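Local coordinates for protein squalene synthase HpnC (Alicyclobacillus acidocaldarius subsp. acidocaldarius, PDB 4HD1) that probably joins prenyl diphosphates head to head, as squalene and phytoene synthases do, within an all-helical terpenoid-synthase fold, at residues N28-L40 / P235-L247. Residues are numbered along the deposited sequence; the frame is centred on the assembly and turned at random.
Sequences NFSVVSLFVPRHL and PPRLARQLKLYRL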
# COMPACT_ATOMS: atom_id res chain seq x y z
N ASN A 28 3.10 13.39 1.19
CA ASN A 28 3.90 13.13 2.38
C ASN A 28 5.20 12.39 2.14
O ASN A 28 5.76 11.80 3.06
CB ASN A 28 3.05 12.38 3.41
CG ASN A 28 2.08 13.29 4.12
OD1 ASN A 28 2.49 14.22 4.82
ND2 ASN A 28 0.79 13.02 3.96
N PHE A 29 5.71 12.43 0.91
CA PHE A 29 6.83 11.58 0.55
C PHE A 29 8.12 11.84 1.32
O PHE A 29 8.91 10.92 1.53
CB PHE A 29 7.09 11.55 -0.96
CG PHE A 29 7.86 10.35 -1.40
CD1 PHE A 29 9.22 10.44 -1.68
CD2 PHE A 29 7.24 9.11 -1.47
CE1 PHE A 29 9.93 9.31 -2.07
CE2 PHE A 29 7.95 7.98 -1.86
CZ PHE A 29 9.30 8.08 -2.16
N SER A 30 8.33 13.08 1.75
CA SER A 30 9.48 13.42 2.59
C SER A 30 9.53 12.62 3.89
O SER A 30 10.60 12.34 4.40
CB SER A 30 9.52 14.91 2.89
OG SER A 30 10.06 15.62 1.80
N VAL A 31 8.36 12.28 4.42
CA VAL A 31 8.25 11.45 5.62
C VAL A 31 8.49 9.99 5.25
O VAL A 31 9.30 9.32 5.89
CB VAL A 31 6.87 11.60 6.30
CG1 VAL A 31 6.83 10.81 7.60
CG2 VAL A 31 6.55 13.05 6.58
N VAL A 32 7.79 9.53 4.22
CA VAL A 32 7.90 8.15 3.71
C VAL A 32 9.35 7.75 3.39
O VAL A 32 9.70 6.57 3.47
CB VAL A 32 6.96 7.92 2.49
CG1 VAL A 32 7.20 6.58 1.81
CG2 VAL A 32 5.49 8.04 2.90
N SER A 33 10.18 8.74 3.06
CA SER A 33 11.56 8.50 2.65
C SER A 33 12.61 9.21 3.53
O SER A 33 13.79 9.29 3.15
CB SER A 33 11.75 8.93 1.20
OG SER A 33 11.86 10.34 1.14
N LEU A 34 12.18 9.72 4.68
CA LEU A 34 13.03 10.48 5.61
C LEU A 34 14.26 9.70 6.12
O LEU A 34 15.23 10.28 6.61
CB LEU A 34 12.18 10.97 6.80
CG LEU A 34 12.75 11.72 8.01
CD1 LEU A 34 13.12 13.15 7.66
CD2 LEU A 34 11.73 11.70 9.13
N PHE A 35 14.20 8.38 5.99
CA PHE A 35 15.24 7.51 6.51
C PHE A 35 16.05 6.82 5.44
O PHE A 35 17.04 6.16 5.73
CB PHE A 35 14.62 6.42 7.38
CG PHE A 35 14.01 6.93 8.64
CD1 PHE A 35 14.79 7.13 9.76
CD2 PHE A 35 12.65 7.21 8.71
CE1 PHE A 35 14.23 7.58 10.94
CE2 PHE A 35 12.08 7.67 9.87
CZ PHE A 35 12.87 7.85 10.99
N VAL A 36 15.61 6.95 4.19
CA VAL A 36 16.21 6.21 3.09
C VAL A 36 17.53 6.86 2.69
O VAL A 36 17.56 8.07 2.39
CB VAL A 36 15.23 6.11 1.88
CG1 VAL A 36 15.85 5.30 0.75
CG2 VAL A 36 13.90 5.49 2.32
N PRO A 37 18.64 6.07 2.69
CA PRO A 37 19.96 6.59 2.30
C PRO A 37 19.93 7.12 0.87
O PRO A 37 19.16 6.62 0.05
CB PRO A 37 20.89 5.36 2.37
CG PRO A 37 20.09 4.25 2.96
CD PRO A 37 18.64 4.60 2.87
N ARG A 38 20.78 8.11 0.58
CA ARG A 38 20.81 8.73 -0.75
C ARG A 38 20.95 7.71 -1.87
O ARG A 38 20.32 7.87 -2.91
CB ARG A 38 21.88 9.81 -0.87
CG ARG A 38 23.25 9.41 -0.34
CD ARG A 38 24.33 10.28 -0.95
NE ARG A 38 25.11 10.94 0.10
CZ ARG A 38 24.78 12.09 0.68
NH1 ARG A 38 23.66 12.73 0.32
NH2 ARG A 38 25.56 12.60 1.62
N HIS A 39 21.76 6.68 -1.67
CA HIS A 39 21.97 5.71 -2.74
C HIS A 39 20.80 4.80 -2.96
O HIS A 39 20.76 4.07 -3.95
CB HIS A 39 23.26 4.92 -2.54
CG HIS A 39 23.14 3.81 -1.54
ND1 HIS A 39 23.26 4.01 -0.21
CD2 HIS A 39 22.92 2.44 -1.71
CE1 HIS A 39 23.11 2.84 0.44
NE2 HIS A 39 22.90 1.88 -0.48
N LEU A 40 19.82 4.83 -2.05
CA LEU A 40 18.61 4.02 -2.21
C LEU A 40 17.37 4.82 -2.58
O LEU A 40 16.41 4.24 -3.12
CB LEU A 40 18.33 3.16 -0.96
CG LEU A 40 19.34 2.05 -0.64
CD1 LEU A 40 18.93 1.32 0.64
CD2 LEU A 40 19.55 1.07 -1.81
N PRO A 235 18.49 -3.30 8.52
CA PRO A 235 19.40 -2.18 8.83
C PRO A 235 18.68 -1.08 9.62
O PRO A 235 17.47 -0.89 9.41
CB PRO A 235 19.81 -1.68 7.44
CG PRO A 235 19.68 -2.87 6.55
CD PRO A 235 18.49 -3.62 7.08
N PRO A 236 19.38 -0.40 10.54
CA PRO A 236 18.74 0.60 11.42
C PRO A 236 17.95 1.71 10.69
O PRO A 236 16.92 2.17 11.19
CB PRO A 236 19.91 1.20 12.23
CG PRO A 236 21.12 0.40 11.91
CD PRO A 236 20.79 -0.66 10.91
N ARG A 237 18.42 2.12 9.51
CA ARG A 237 17.69 3.08 8.69
C ARG A 237 16.30 2.55 8.29
O ARG A 237 15.30 3.26 8.45
CB ARG A 237 18.49 3.47 7.46
CG ARG A 237 19.77 4.23 7.75
CD ARG A 237 19.53 5.72 7.65
NE ARG A 237 20.65 6.41 7.01
CZ ARG A 237 20.54 7.48 6.24
NH1 ARG A 237 19.34 8.00 5.97
NH2 ARG A 237 21.63 8.03 5.71
N LEU A 238 16.23 1.31 7.80
CA LEU A 238 14.94 0.70 7.51
C LEU A 238 14.13 0.47 8.79
O LEU A 238 12.90 0.64 8.79
CB LEU A 238 15.09 -0.60 6.70
CG LEU A 238 13.81 -1.38 6.35
CD1 LEU A 238 12.76 -0.50 5.68
CD2 LEU A 238 14.12 -2.58 5.47
N ALA A 239 14.80 0.10 9.88
CA ALA A 239 14.11 -0.15 11.15
C ALA A 239 13.35 1.09 11.62
O ALA A 239 12.17 0.99 11.97
CB ALA A 239 15.09 -0.64 12.23
N ARG A 240 14.00 2.25 11.61
CA ARG A 240 13.35 3.49 12.03
C ARG A 240 12.19 3.89 11.11
O ARG A 240 11.17 4.42 11.57
CB ARG A 240 14.36 4.63 12.13
CG ARG A 240 15.44 4.42 13.18
CD ARG A 240 16.26 5.68 13.41
NE ARG A 240 17.68 5.37 13.51
CZ ARG A 240 18.59 5.66 12.58
NH1 ARG A 240 18.24 6.30 11.47
NH2 ARG A 240 19.85 5.31 12.77
N GLN A 241 12.34 3.62 9.81
CA GLN A 241 11.27 3.87 8.84
C GLN A 241 10.05 3.02 9.18
O GLN A 241 8.93 3.53 9.24
CB GLN A 241 11.74 3.57 7.41
CG GLN A 241 10.89 4.20 6.32
CD GLN A 241 10.99 5.71 6.32
OE1 GLN A 241 11.99 6.29 5.89
NE2 GLN A 241 9.95 6.37 6.82
N LEU A 242 10.28 1.73 9.43
CA LEU A 242 9.21 0.80 9.81
C LEU A 242 8.57 1.21 11.12
O LEU A 242 7.34 1.22 11.22
CB LEU A 242 9.72 -0.64 9.92
CG LEU A 242 10.11 -1.30 8.60
CD1 LEU A 242 10.85 -2.59 8.90
CD2 LEU A 242 8.91 -1.55 7.70
N LYS A 243 9.39 1.57 12.10
CA LYS A 243 8.87 2.00 13.40
C LYS A 243 7.89 3.15 13.19
O LYS A 243 6.79 3.18 13.73
CB LYS A 243 10.01 2.41 14.33
CG LYS A 243 9.55 2.94 15.68
CD LYS A 243 10.70 2.96 16.69
CE LYS A 243 10.41 3.88 17.87
NZ LYS A 243 11.63 4.10 18.71
N LEU A 244 8.30 4.08 12.36
CA LEU A 244 7.51 5.26 12.13
C LEU A 244 6.20 4.98 11.37
O LEU A 244 5.17 5.55 11.70
CB LEU A 244 8.37 6.28 11.41
CG LEU A 244 7.62 7.50 10.91
CD1 LEU A 244 7.09 8.33 12.08
CD2 LEU A 244 8.56 8.34 10.05
N TYR A 245 6.23 4.09 10.37
CA TYR A 245 4.97 3.63 9.78
C TYR A 245 4.08 3.03 10.87
O TYR A 245 2.88 3.34 10.94
CB TYR A 245 5.19 2.59 8.68
CG TYR A 245 6.01 3.06 7.48
CD1 TYR A 245 6.04 4.41 7.09
CD2 TYR A 245 6.72 2.13 6.71
CE1 TYR A 245 6.78 4.82 5.99
CE2 TYR A 245 7.46 2.53 5.61
CZ TYR A 245 7.48 3.87 5.25
OH TYR A 245 8.22 4.26 4.15
N ARG A 246 4.67 2.20 11.73
CA ARG A 246 3.94 1.56 12.83
C ARG A 246 3.33 2.60 13.77
O ARG A 246 2.15 2.51 14.11
CB ARG A 246 4.83 0.58 13.62
CG ARG A 246 4.23 0.16 14.96
CD ARG A 246 4.97 -0.97 15.67
NE ARG A 246 6.36 -0.67 16.02
CZ ARG A 246 6.76 0.03 17.09
NH1 ARG A 246 5.88 0.55 17.94
NH2 ARG A 246 8.06 0.22 17.30
N LEU A 247 4.12 3.60 14.15
CA LEU A 247 3.65 4.63 15.07
C LEU A 247 2.46 5.37 14.48
O LEU A 247 1.46 5.58 15.17
CB LEU A 247 4.77 5.61 15.44
CG LEU A 247 5.90 5.03 16.31
CD1 LEU A 247 7.06 6.02 16.43
CD2 LEU A 247 5.40 4.56 17.68
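In this all-helical squalene/phytoene synthase fold, the short helix 29-32 and the connection that follows it lie across the first turns of the long C-terminal helix 236-257, whose Q241, Y245 and R237 side chains bond to main-chain atoms of 31-35. Q241 uses both ends of its amide: OE1 accepts from F35 N at 3.0 Å, and NE2 donates to V31 O at 3.2 Å; both bonds are bent, the one from F35 N more so. Its chain leaves with CG anti to the backbone N (chi1 -161°) and folds back at chi2, which carries the amide across to the turn. V31 O also receives L34 N, and S33 to V36 form a type I beta turn, so the glutamine grips main-chain groups around the point where helix 29-32 gives way to the turn. An alanine here would probably leave F35 N without its acceptor and V31 O with L34 N as its remaining partner in the two segments, and free the turn to shift from the helix. One helical turn further on, Y245 OH donates to V32 O at 2.8 Å, in the carbonyl plane and on a lone pair, while V32 CG1 packs beside the same hydroxyl. The F35 ring lies over the helix backbone, with R240 C 3.9 Å above its centre. The Q241 amide stands steeply to this ring, 78° between planes, with OE1 at the ring edge; L244 CD2 meets the edge at CE2, 3.6 Å away, and also touches V31 CG1. R237 bends at chi2 and chi3, and its NH1 donates to F35 O at 3.0 Å from above the carbonyl plane, off its lone pairs, in a bent bond. V32 also packs on Y48 of helix 41-56.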